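Local coordinates for replicase polyprotein 1a (Avian infectious bronchitis virus, PDB 3LD1) that is a fragment of nsp2, a product of the viral replicase polyprotein, of unestablished function but probably acting in the infected host cell during viral replication, at residues D17-Y22 / S92-Y98. The protein carries 3 engineered substitutions. Sequence-based numbering, arbitrary orientation.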
ATOM      1  N   ASP A  17      -5.421 -25.572   3.524  1.00 37.89           N
ATOM      2  CA  ASP A  17      -4.045 -25.119   3.426  1.00 38.72           C
ATOM      3  C   ASP A  17      -3.085 -26.241   3.028  1.00 37.83           C
ATOM      4  O   ASP A  17      -2.182 -26.056   2.150  1.00 35.52           O
ATOM      5  CB  ASP A  17      -3.552 -24.548   4.798  1.00 39.62           C
ATOM      6  CG  ASP A  17      -4.000 -23.108   5.059  1.00 38.39           C
ATOM      7  OD1 ASP A  17      -3.949 -22.709   6.234  1.00 40.59           O
ATOM      8  OD2 ASP A  17      -4.344 -22.377   4.097  1.00 37.90           O
ATOM      9  N   ALA A  18      -3.249 -27.402   3.671  1.00 36.60           N
ATOM     10  CA  ALA A  18      -2.293 -28.468   3.324  1.00 36.80           C
ATOM     11  C   ALA A  18      -2.500 -28.872   1.885  1.00 36.35           C
ATOM     12  O   ALA A  18      -1.524 -29.078   1.183  1.00 36.04           O
ATOM     13  CB  ALA A  18      -2.408 -29.639   4.200  1.00 35.24           C
ATOM     14  N   LEU A  19      -3.762 -29.028   1.460  1.00 37.30           N
ATOM     15  CA  LEU A  19      -4.060 -29.359   0.047  1.00 37.25           C
ATOM     16  C   LEU A  19      -3.384 -28.282  -0.798  1.00 39.25           C
ATOM     17  O   LEU A  19      -2.435 -28.563  -1.499  1.00 40.39           O
ATOM     18  CB  LEU A  19      -5.546 -29.347  -0.215  1.00 37.38           C
ATOM     19  CG  LEU A  19      -6.039 -29.457  -1.670  1.00 36.65           C
ATOM     20  CD1 LEU A  19      -5.475 -30.703  -2.369  1.00 36.56           C
ATOM     21  CD2 LEU A  19      -7.592 -29.448  -1.683  1.00 34.41           C
ATOM     22  N   PHE A  20      -3.803 -27.027  -0.681  1.00 40.61           N
ATOM     23  CA  PHE A  20      -3.179 -25.985  -1.510  1.00 42.20           C
ATOM     24  C   PHE A  20      -1.619 -25.972  -1.497  1.00 42.76           C
ATOM     25  O   PHE A  20      -0.958 -25.620  -2.479  1.00 42.63           O
ATOM     26  CB  PHE A  20      -3.691 -24.565  -1.151  1.00 42.81           C
ATOM     27  CG  PHE A  20      -3.137 -23.465  -2.089  1.00 42.95           C
ATOM     28  CD1 PHE A  20      -3.612 -23.350  -3.404  1.00 40.34           C
ATOM     29  CD2 PHE A  20      -2.122 -22.594  -1.651  1.00 40.21           C
ATOM     30  CE1 PHE A  20      -3.083 -22.338  -4.254  1.00 46.10           C
ATOM     31  CE2 PHE A  20      -1.606 -21.564  -2.460  1.00 38.94           C
ATOM     32  CZ  PHE A  20      -2.045 -21.436  -3.769  1.00 42.67           C
ATOM     33  N   PHE A  21      -1.018 -26.340  -0.381  1.00 43.26           N
ATOM     34  CA  PHE A  21       0.419 -26.235  -0.316  1.00 43.90           C
ATOM     35  C   PHE A  21       1.213 -27.273  -1.122  1.00 44.12           C
ATOM     36  O   PHE A  21       2.448 -27.376  -0.980  1.00 44.30           O
ATOM     37  CB  PHE A  21       0.799 -26.287   1.136  1.00 44.64           C
ATOM     38  CG  PHE A  21       0.532 -25.024   1.846  1.00 47.66           C
ATOM     39  CD1 PHE A  21       0.403 -23.824   1.120  1.00 48.16           C
ATOM     40  CD2 PHE A  21       0.484 -24.991   3.261  1.00 49.46           C
ATOM     41  CE1 PHE A  21       0.164 -22.612   1.816  1.00 49.58           C
ATOM     42  CE2 PHE A  21       0.227 -23.782   3.959  1.00 44.36           C
ATOM     43  CZ  PHE A  21       0.070 -22.613   3.242  1.00 45.23           C
ATOM     44  N   TYR A  22       0.518 -28.062  -1.946  1.00 44.64           N
ATOM     45  CA  TYR A  22       1.187 -28.941  -2.908  1.00 44.52           C
ATOM     46  C   TYR A  22       1.533 -28.188  -4.162  1.00 45.45           C
ATOM     47  O   TYR A  22       2.228 -28.734  -5.014  1.00 45.59           O
ATOM     48  CB  TYR A  22       0.294 -30.112  -3.299  1.00 44.01           C
ATOM     49  CG  TYR A  22       0.348 -31.240  -2.328  1.00 43.05           C
ATOM     50  CD1 TYR A  22       0.989 -32.465  -2.685  1.00 43.72           C
ATOM     51  CD2 TYR A  22      -0.270 -31.132  -1.048  1.00 40.03           C
ATOM     52  CE1 TYR A  22       1.049 -33.574  -1.732  1.00 42.62           C
ATOM     53  CE2 TYR A  22      -0.223 -32.219  -0.125  1.00 42.72           C
ATOM     54  CZ  TYR A  22       0.470 -33.419  -0.502  1.00 42.26           C
ATOM     55  OH  TYR A  22       0.558 -34.438   0.329  1.00 42.42           O
ATOM     56  N   SER A  92       4.251 -33.785   0.132  1.00 47.35           N
ATOM     57  CA  SER A  92       4.700 -32.439  -0.120  1.00 47.09           C
ATOM     58  C   SER A  92       5.608 -32.014   1.020  1.00 46.97           C
ATOM     59  O   SER A  92       5.201 -32.011   2.130  1.00 46.31           O
ATOM     60  CB  SER A  92       3.513 -31.477  -0.228  1.00 46.64           C
ATOM     61  OG  SER A  92       4.024 -30.149  -0.156  1.00 43.42           O
ATOM     62  N   PRO A  93       6.848 -31.647   0.737  1.00 48.20           N
ATOM     63  CA  PRO A  93       7.738 -31.404   1.913  1.00 48.46           C
ATOM     64  C   PRO A  93       7.257 -30.162   2.676  1.00 47.92           C
ATOM     65  O   PRO A  93       7.209 -30.120   3.944  1.00 47.71           O
ATOM     66  CB  PRO A  93       9.175 -31.227   1.291  1.00 49.14           C
ATOM     67  CG  PRO A  93       9.053 -31.661  -0.213  1.00 48.18           C
ATOM     68  CD  PRO A  93       7.528 -31.483  -0.575  1.00 49.53           C
ATOM     69  N   PHE A  94       6.871 -29.168   1.899  1.00 46.22           N
ATOM     70  CA  PHE A  94       6.186 -28.012   2.452  1.00 45.65           C
ATOM     71  C   PHE A  94       4.957 -28.347   3.376  1.00 45.45           C
ATOM     72  O   PHE A  94       4.936 -27.946   4.574  1.00 45.74           O
ATOM     73  CB  PHE A  94       5.818 -27.071   1.312  1.00 44.67           C
ATOM     74  CG  PHE A  94       5.186 -25.768   1.754  1.00 45.36           C
ATOM     75  CD1 PHE A  94       5.603 -25.093   2.928  1.00 48.90           C
ATOM     76  CD2 PHE A  94       4.198 -25.167   0.978  1.00 44.64           C
ATOM     77  CE1 PHE A  94       5.013 -23.808   3.317  1.00 45.74           C
ATOM     78  CE2 PHE A  94       3.596 -23.919   1.387  1.00 46.20           C
ATOM     79  CZ  PHE A  94       4.008 -23.258   2.553  1.00 43.67           C
ATOM     80  N   ALA A  95       3.945 -29.026   2.853  1.00 44.16           N
ATOM     81  CA  ALA A  95       2.852 -29.462   3.715  1.00 45.93           C
ATOM     82  C   ALA A  95       3.402 -30.046   5.022  1.00 46.52           C
ATOM     83  O   ALA A  95       2.985 -29.653   6.084  1.00 47.65           O
ATOM     84  CB  ALA A  95       1.929 -30.497   3.019  1.00 45.47           C
ATOM     85  N   ARG A  96       4.386 -30.934   4.969  1.00 46.63           N
ATOM     86  CA  ARG A  96       4.850 -31.518   6.236  1.00 46.40           C
ATOM     87  C   ARG A  96       5.419 -30.535   7.213  1.00 44.50           C
ATOM     88  O   ARG A  96       5.127 -30.677   8.397  1.00 45.20           O
ATOM     89  CB  ARG A  96       5.762 -32.728   6.074  1.00 46.80           C
ATOM     90  CG  ARG A  96       5.066 -33.842   5.250  1.00 50.24           C
ATOM     91  CD  ARG A  96       5.936 -35.077   5.268  1.00 56.07           C
ATOM     92  NE  ARG A  96       5.079 -36.239   5.269  1.00 59.68           N
ATOM     93  CZ  ARG A  96       5.515 -37.474   5.113  1.00 60.84           C
ATOM     94  NH1 ARG A  96       6.804 -37.695   4.922  1.00 62.27           N
ATOM     95  NH2 ARG A  96       4.657 -38.472   5.129  1.00 58.08           N
ATOM     96  N   LYS A  97       6.169 -29.540   6.749  1.00 42.50           N
ATOM     97  CA  LYS A  97       6.629 -28.512   7.661  1.00 41.49           C
ATOM     98  C   LYS A  97       5.416 -27.749   8.234  1.00 42.33           C
ATOM     99  O   LYS A  97       5.357 -27.411   9.442  1.00 42.39           O
ATOM    100  CB  LYS A  97       7.585 -27.589   6.954  1.00 41.48           C
ATOM    101  CG  LYS A  97       8.732 -28.373   6.367  1.00 40.36           C
ATOM    102  CD  LYS A  97       9.961 -27.486   5.933  1.00 42.14           C
ATOM    103  CE  LYS A  97       9.575 -26.475   4.829  1.00 42.52           C
ATOM    104  NZ  LYS A  97      10.679 -25.709   4.006  1.00 40.91           N
ATOM    105  N   TYR A  98       4.402 -27.568   7.394  1.00 40.86           N
ATOM    106  CA  TYR A  98       3.256 -26.886   7.835  1.00 40.33           C
ATOM    107  C   TYR A  98       2.556 -27.664   8.901  1.00 41.81           C
ATOM    108  O   TYR A  98       1.977 -27.024   9.845  1.00 41.93           O
ATOM    109  CB  TYR A  98       2.325 -26.558   6.662  1.00 38.84           C
ATOM    110  CG  TYR A  98       0.906 -26.083   7.011  1.00 39.16           C
ATOM    111  CD1 TYR A  98       0.651 -24.738   7.405  1.00 36.38           C
ATOM    112  CD2 TYR A  98      -0.210 -26.967   6.896  1.00 35.24           C
ATOM    113  CE1 TYR A  98      -0.695 -24.283   7.687  1.00 34.32           C
ATOM    114  CE2 TYR A  98      -1.553 -26.516   7.182  1.00 33.45           C
ATOM    115  CZ  TYR A  98      -1.781 -25.181   7.563  1.00 35.63           C
ATOM    116  OH  TYR A  98      -3.080 -24.741   7.852  1.00 35.81           O
TER
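An aromatic cluster of F21, F94 and Y98 joins the residue just past the end of helix 13-20 to the first turns of helix 93-103. F21 is the shared ring: F94 lies over one face and Y98 meets its edge. On that face CE2 of F94 is 3.2 Å from CD1 of F21, near the rim; the two planes stand 43° apart. The edge of F21 meets the face of Y98 in a T-shaped pair, planes at 83°, with F21 CE2 3.6 Å from Y98 CD1. CG of Y98 is anti to the backbone N (chi1 167°), which carries the ring across to helix 13-20. There its OH lies 2.7 Å from D17 OD1, a weak bond. D17 OD2 pairs with R37 in a salt bridge and accepts from A138 N, and OD1 accepts from K139 N. S92 is the N-cap. Its OG accepts from A95 N (3.2 Å) and gives a weak bond to F21 O. Its CB makes a CH-pi contact over the centre of the Y22 ring, 3.4 Å from the centroid, while the Y22 hydroxyl bonds to G90 O. W133 and L134 of helix 128-134 pack on F21, L134 also touches F94, and L85 of helix 82-89 touches A18 and Y22.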